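Local coordinates for afamin (Homo sapiens, PDB 5OKL), which carries hydrophobic molecules in body fluids, binding vitamin E and keeping lipidated Wnt proteins soluble and active, at residues A[147-152]-A[191-196]; A[151-156]-A[197-202]. All coordinates share one frame; numbering follows the deposited sequence.

Interaction 1: residues A[147-152]-A[191-196]; sequences RRNPFV and YLKAFS
Lys193 starts out from its helix heading away from Asn149, but a bend at chi2 (-74°) brings the rest of its chain back, and the ammonium group reaches the amide of Asn149. Asn149 CG stands anti to the backbone carbonyl carbon (chi1 -62°), the amide facing helix 186-209. Lys193 NZ gives a hydrogen bond of 3.0 Å to Asn149 OD1, lying in the carbonyl plane on a lone pair, with a C=O...N angle of 132°. The other half of the amide is held as well: Asn149 ND2 bonds to the carbonyl oxygen of Val145 and rests 3.7 Å from Leu192 CD2, so both ends of the group have partners. This is the turn between helices 136-148 and 154-169 of the first albumin domain, laid against the long helix that leads into the second. Further along the turn, Val152 CG2 meets Leu192 CD1 at 3.8 Å, the two side chains crossing at about a right angle. Val152 CB also sits 3.9 Å from Ser196 CB. The serine hydroxyl turns back into its own helix, where Ser196 OG donates to Leu192 O at 3.2 Å, tilted from the carbonyl plane; its methylene is the part that faces the valine.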
loop_
_atom_site.group_PDB
_atom_site.type_symbol
_atom_site.label_atom_id
_atom_site.label_comp_id
_atom_site.label_asym_id
_atom_site.label_seq_id
_atom_site.Cartn_x
_atom_site.Cartn_y
_atom_site.Cartn_z
ATOM N N ARG A 147 13.019 -6.551 7.227
ATOM C CA ARG A 147 13.964 -5.647 6.571
ATOM C C ARG A 147 13.615 -5.341 5.104
ATOM O O ARG A 147 14.029 -4.307 4.582
ATOM C CB ARG A 147 15.405 -6.170 6.714
ATOM C CG ARG A 147 15.725 -7.453 5.953
ATOM C CD ARG A 147 16.913 -8.182 6.562
ATOM N NE ARG A 147 18.135 -7.404 6.411
ATOM C CZ ARG A 147 19.205 -7.763 5.687
ATOM N NH1 ARG A 147 19.231 -8.932 5.032
ATOM N NH2 ARG A 147 20.257 -6.949 5.622
ATOM N N ARG A 148 12.862 -6.221 4.455
ATOM C CA ARG A 148 12.362 -5.982 3.079
ATOM C C ARG A 148 10.999 -5.309 3.023
ATOM O O ARG A 148 10.594 -4.847 1.957
ATOM C CB ARG A 148 12.303 -7.287 2.276
ATOM C CG ARG A 148 13.678 -7.776 1.889
ATOM C CD ARG A 148 13.657 -9.220 1.416
ATOM N NE ARG A 148 15.016 -9.668 1.097
ATOM C CZ ARG A 148 15.880 -10.183 1.974
ATOM N NH1 ARG A 148 15.540 -10.346 3.249
ATOM N NH2 ARG A 148 17.085 -10.545 1.575
ATOM N N ASN A 149 10.298 -5.283 4.163
ATOM C CA ASN A 149 8.969 -4.672 4.302
ATOM C C ASN A 149 8.976 -3.822 5.571
ATOM O O ASN A 149 8.429 -4.226 6.612
ATOM C CB ASN A 149 7.911 -5.757 4.400
ATOM C CG ASN A 149 7.859 -6.633 3.153
ATOM O OD1 ASN A 149 7.204 -6.295 2.181
ATOM N ND2 ASN A 149 8.528 -7.767 3.197
ATOM N N PRO A 150 9.625 -2.641 5.503
ATOM C CA PRO A 150 9.901 -1.874 6.702
ATOM C C PRO A 150 8.700 -1.144 7.303
ATOM O O PRO A 150 8.823 -0.636 8.419
ATOM C CB PRO A 150 10.944 -0.872 6.227
ATOM C CG PRO A 150 10.543 -0.610 4.837
ATOM C CD PRO A 150 10.165 -1.966 4.312
ATOM N N PHE A 151 7.584 -1.072 6.575
ATOM C CA PHE A 151 6.395 -0.361 7.049
ATOM C C PHE A 151 5.246 -1.251 7.528
ATOM O O PHE A 151 4.332 -0.752 8.187
ATOM C CB PHE A 151 5.892 0.570 5.959
ATOM C CG PHE A 151 6.916 1.572 5.517
ATOM C CD1 PHE A 151 7.265 2.615 6.348
ATOM C CD2 PHE A 151 7.514 1.488 4.264
ATOM C CE1 PHE A 151 8.210 3.545 5.970
ATOM C CE2 PHE A 151 8.448 2.429 3.861
ATOM C CZ PHE A 151 8.803 3.458 4.727
ATOM N N VAL A 152 5.274 -2.545 7.200
ATOM C CA VAL A 152 4.208 -3.475 7.594
ATOM C C VAL A 152 4.079 -3.571 9.117
ATOM O O VAL A 152 5.076 -3.652 9.848
ATOM C CB VAL A 152 4.389 -4.886 6.964
ATOM C CG1 VAL A 152 5.678 -5.557 7.412
ATOM C CG2 VAL A 152 3.201 -5.781 7.263
ATOM N N TYR A 191 -0.609 -12.584 1.036
ATOM C CA TYR A 191 -1.257 -12.072 2.234
ATOM C C TYR A 191 -0.485 -10.881 2.853
ATOM O O TYR A 191 -1.090 -9.892 3.296
ATOM C CB TYR A 191 -1.459 -13.204 3.257
ATOM C CG TYR A 191 -2.268 -12.791 4.471
ATOM C CD1 TYR A 191 -1.686 -12.076 5.525
ATOM C CD2 TYR A 191 -3.621 -13.136 4.582
ATOM C CE1 TYR A 191 -2.425 -11.701 6.638
ATOM C CE2 TYR A 191 -4.372 -12.767 5.689
ATOM C CZ TYR A 191 -3.768 -12.053 6.716
ATOM O OH TYR A 191 -4.503 -11.686 7.819
ATOM N N LEU A 192 0.844 -10.968 2.862
ATOM C CA LEU A 192 1.689 -9.895 3.392
ATOM C C LEU A 192 1.586 -8.606 2.582
ATOM O O LEU A 192 1.428 -7.532 3.155
ATOM C CB LEU A 192 3.155 -10.338 3.446
ATOM C CG LEU A 192 4.240 -9.346 3.878
ATOM C CD1 LEU A 192 4.001 -8.907 5.297
ATOM C CD2 LEU A 192 5.598 -10.002 3.718
ATOM N N LYS A 193 1.706 -8.718 1.261
ATOM C CA LYS A 193 1.764 -7.553 0.364
ATOM C C LYS A 193 0.427 -6.836 0.252
ATOM O O LYS A 193 0.407 -5.637 0.057
ATOM C CB LYS A 193 2.257 -7.952 -1.037
ATOM C CG LYS A 193 3.678 -8.482 -1.084
ATOM C CD LYS A 193 4.749 -7.407 -0.910
ATOM C CE LYS A 193 6.130 -7.995 -1.195
ATOM N NZ LYS A 193 7.268 -7.160 -0.702
ATOM N N ALA A 194 -0.676 -7.561 0.360
ATOM C CA ALA A 194 -1.997 -6.962 0.370
ATOM C C ALA A 194 -2.180 -6.047 1.600
ATOM O O ALA A 194 -2.598 -4.880 1.479
ATOM C CB ALA A 194 -3.053 -8.062 0.355
ATOM N N PHE A 195 -1.848 -6.594 2.766
ATOM C CA PHE A 195 -1.909 -5.829 4.015
ATOM C C PHE A 195 -0.959 -4.626 4.033
ATOM O O PHE A 195 -1.381 -3.500 4.322
ATOM C CB PHE A 195 -1.682 -6.721 5.252
ATOM C CG PHE A 195 -2.943 -7.362 5.749
ATOM C CD1 PHE A 195 -3.556 -8.334 4.983
ATOM C CD2 PHE A 195 -3.559 -6.944 6.941
ATOM C CE1 PHE A 195 -4.755 -8.919 5.401
ATOM C CE2 PHE A 195 -4.746 -7.519 7.356
ATOM C CZ PHE A 195 -5.350 -8.501 6.591
ATOM N N SER A 196 0.307 -4.851 3.693
ATOM C CA SER A 196 1.281 -3.772 3.726
ATOM C C SER A 196 0.988 -2.699 2.688
ATOM O O SER A 196 1.271 -1.516 2.918
ATOM C CB SER A 196 2.699 -4.299 3.552
ATOM O OG SER A 196 2.884 -4.858 2.299
#

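Interaction 2: residues A[151-156]-A[197-202]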
loop_
_atom_site.group_PDB
_atom_site.type_symbol
_atom_site.label_atom_id
_atom_site.label_comp_id
_atom_site.label_asym_id
_atom_site.label_seq_id
_atom_site.Cartn_x
_atom_site.Cartn_y
_atom_site.Cartn_z
ATOM N N PHE A 151 7.584 -1.072 6.575
ATOM C CA PHE A 151 6.395 -0.361 7.049
ATOM C C PHE A 151 5.246 -1.251 7.528
ATOM O O PHE A 151 4.332 -0.752 8.187
ATOM C CB PHE A 151 5.892 0.570 5.959
ATOM C CG PHE A 151 6.916 1.572 5.517
ATOM C CD1 PHE A 151 7.265 2.615 6.348
ATOM C CD2 PHE A 151 7.514 1.488 4.264
ATOM C CE1 PHE A 151 8.210 3.545 5.970
ATOM C CE2 PHE A 151 8.448 2.429 3.861
ATOM C CZ PHE A 151 8.803 3.458 4.727
ATOM N N VAL A 152 5.274 -2.545 7.200
ATOM C CA VAL A 152 4.208 -3.475 7.594
ATOM C C VAL A 152 4.079 -3.571 9.117
ATOM O O VAL A 152 5.076 -3.652 9.848
ATOM C CB VAL A 152 4.389 -4.886 6.964
ATOM C CG1 VAL A 152 5.678 -5.557 7.412
ATOM C CG2 VAL A 152 3.201 -5.781 7.263
ATOM N N PHE A 153 2.837 -3.548 9.584
ATOM C CA PHE A 153 2.561 -3.466 11.027
ATOM C C PHE A 153 2.814 -4.831 11.645
ATOM O O PHE A 153 2.641 -5.845 10.966
ATOM C CB PHE A 153 1.099 -3.041 11.299
ATOM C CG PHE A 153 0.710 -1.685 10.735
ATOM C CD1 PHE A 153 1.639 -0.794 10.213
ATOM C CD2 PHE A 153 -0.628 -1.279 10.801
ATOM C CE1 PHE A 153 1.245 0.448 9.736
ATOM C CE2 PHE A 153 -1.027 -0.040 10.313
ATOM C CZ PHE A 153 -0.091 0.821 9.777
ATOM N N ALA A 154 3.222 -4.844 12.909
ATOM C CA ALA A 154 3.632 -6.075 13.603
ATOM C C ALA A 154 2.585 -7.167 13.732
ATOM O O ALA A 154 2.931 -8.332 13.545
ATOM C CB ALA A 154 4.210 -5.764 14.992
ATOM N N PRO A 155 1.324 -6.815 14.084
ATOM C CA PRO A 155 0.279 -7.845 14.120
ATOM C C PRO A 155 0.143 -8.634 12.809
ATOM O O PRO A 155 -0.039 -9.863 12.830
ATOM C CB PRO A 155 -0.997 -7.034 14.402
ATOM C CG PRO A 155 -0.529 -5.822 15.130
ATOM C CD PRO A 155 0.791 -5.496 14.495
ATOM N N THR A 156 0.253 -7.923 11.683
ATOM C CA THR A 156 0.244 -8.546 10.373
ATOM C C THR A 156 1.446 -9.464 10.204
ATOM O O THR A 156 1.304 -10.591 9.764
ATOM C CB THR A 156 0.232 -7.492 9.257
ATOM O OG1 THR A 156 -0.960 -6.720 9.361
ATOM C CG2 THR A 156 0.261 -8.150 7.893
ATOM N N SER A 197 0.409 -3.089 1.556
ATOM C CA SER A 197 -0.015 -2.120 0.553
ATOM C C SER A 197 -1.084 -1.178 1.115
ATOM O O SER A 197 -0.984 0.030 0.916
ATOM C CB SER A 197 -0.511 -2.816 -0.735
ATOM O OG SER A 197 -0.663 -1.869 -1.754
ATOM N N TYR A 198 -2.075 -1.698 1.837
ATOM C CA TYR A 198 -3.074 -0.826 2.453
ATOM C C TYR A 198 -2.495 -0.001 3.624
ATOM O O TYR A 198 -2.809 1.171 3.765
ATOM C CB TYR A 198 -4.334 -1.584 2.914
ATOM C CG TYR A 198 -5.547 -0.691 2.780
ATOM C CD1 TYR A 198 -5.889 0.221 3.780
ATOM C CD2 TYR A 198 -6.318 -0.706 1.604
ATOM C CE1 TYR A 198 -6.991 1.067 3.638
ATOM C CE2 TYR A 198 -7.412 0.135 1.445
ATOM C CZ TYR A 198 -7.744 1.023 2.459
ATOM O OH TYR A 198 -8.830 1.851 2.287
ATOM N N GLN A 199 -1.654 -0.617 4.441
ATOM C CA GLN A 199 -1.035 0.098 5.568
ATOM C C GLN A 199 -0.166 1.247 5.079
ATOM O O GLN A 199 -0.243 2.338 5.609
ATOM C CB GLN A 199 -0.251 -0.855 6.459
ATOM C CG GLN A 199 -1.161 -1.827 7.185
ATOM C CD GLN A 199 -0.457 -3.053 7.667
ATOM O OE1 GLN A 199 0.741 -3.213 7.473
ATOM N NE2 GLN A 199 -1.209 -3.940 8.304
ATOM N N LYS A 200 0.614 1.008 4.033
ATOM C CA LYS A 200 1.462 2.052 3.451
ATOM C C LYS A 200 0.680 3.200 2.829
ATOM O O LYS A 200 1.122 4.343 2.868
ATOM C CB LYS A 200 2.384 1.460 2.388
ATOM C CG LYS A 200 3.571 0.707 2.962
ATOM C CD LYS A 200 4.568 0.345 1.862
ATOM C CE LYS A 200 4.127 -0.841 1.047
ATOM N NZ LYS A 200 5.245 -1.297 0.177
ATOM N N HIS A 201 -0.449 2.882 2.207
ATOM C CA HIS A 201 -1.344 3.885 1.635
ATOM C C HIS A 201 -1.927 4.793 2.733
ATOM O O HIS A 201 -1.964 6.010 2.610
ATOM C CB HIS A 201 -2.483 3.150 0.916
ATOM C CG HIS A 201 -3.375 4.027 0.117
ATOM N ND1 HIS A 201 -2.950 4.617 -1.040
ATOM C CD2 HIS A 201 -4.677 4.358 0.257
ATOM C CE1 HIS A 201 -3.943 5.292 -1.586
ATOM N NE2 HIS A 201 -5.007 5.150 -0.816
ATOM N N VAL A 202 -2.364 4.195 3.816
ATOM C CA VAL A 202 -2.904 4.981 4.917
ATOM C C VAL A 202 -1.788 5.798 5.596
ATOM O O VAL A 202 -1.969 7.000 5.835
ATOM C CB VAL A 202 -3.692 4.100 5.911
ATOM C CG1 VAL A 202 -4.176 4.920 7.111
ATOM C CG2 VAL A 202 -4.884 3.458 5.192
#
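Gln199 lies flat over one face of the Phe153 ring, amide and ring planes only 5° apart, and this stack is the dense part of the contact. Its aliphatic chain takes part as well: Gln199 CG stands 3.7 Å from the ring centroid of Phe153, close to the ring normal, in a CH-pi contact, while Gln199 CD sits 3.6 Å from Phe153 CG. With chi2 at 159° the glutamine is extended beyond CG, which carries its amide across the ring to the backbone of the turn. There Phe153 N donates a nearly straight bond of 3.0 Å to Gln199 OE1, approaching from above the carbonyl plane, and the same oxygen lies 3.6 Å from Val152 CG2. At the other end Gln199 NE2 gives a bond of 3.0 Å to Thr156 OG1, almost in the amide plane. Thr156 OG1 is bonded to Gln291 OE1 too, which extends the polar chain to helix 288-295. Were Gln199 an alanine, the buried Phe153 N-H would probably lose its acceptor, and the ring face now covered by the glutamine chain and amide would be left bare.

The Lys200 side is looser. Phe151 CB touches Lys200 CG at 3.8 Å, and the lysine passes the phenylalanine at about a right angle, its partly exposed chain going on to a salt bridge with Glu460.

Phe153 occupies the N-cap position of helix 154-169, so the glutamine takes up an N-H at the very start of that helix. A buried side-chain amide thus joins the helix start in the first albumin domain to helix 186-209, one of the long interdomain helices of the serum albumin fold, and Gln199 itself lies in the region (194-298) that forms the hydrophobic-ligand pocket.

Overall arrangement
The centres of interactions 1 and 2 lie about 6 Å apart, and the two form one continuous seam close to the centre of the molecule. The turn after helix 136-148 comes first in sequence and runs into helix 154-169; some forty residues later helix 186-209 returns to cover it. Asn149 and Val152 meet residues 191-196, while residues from Phe151 to Thr156 meet Gln199 and Lys200. Both ranges include Phe151 and Val152, but of the two only Val152 touches the helix in both contacts. Phe195 CD2 packs 3.6 Å from Thr156 OG1 between them. Together they join the first albumin domain to the helix that enters the second, whose deep pocket holds hydrophobic ligands.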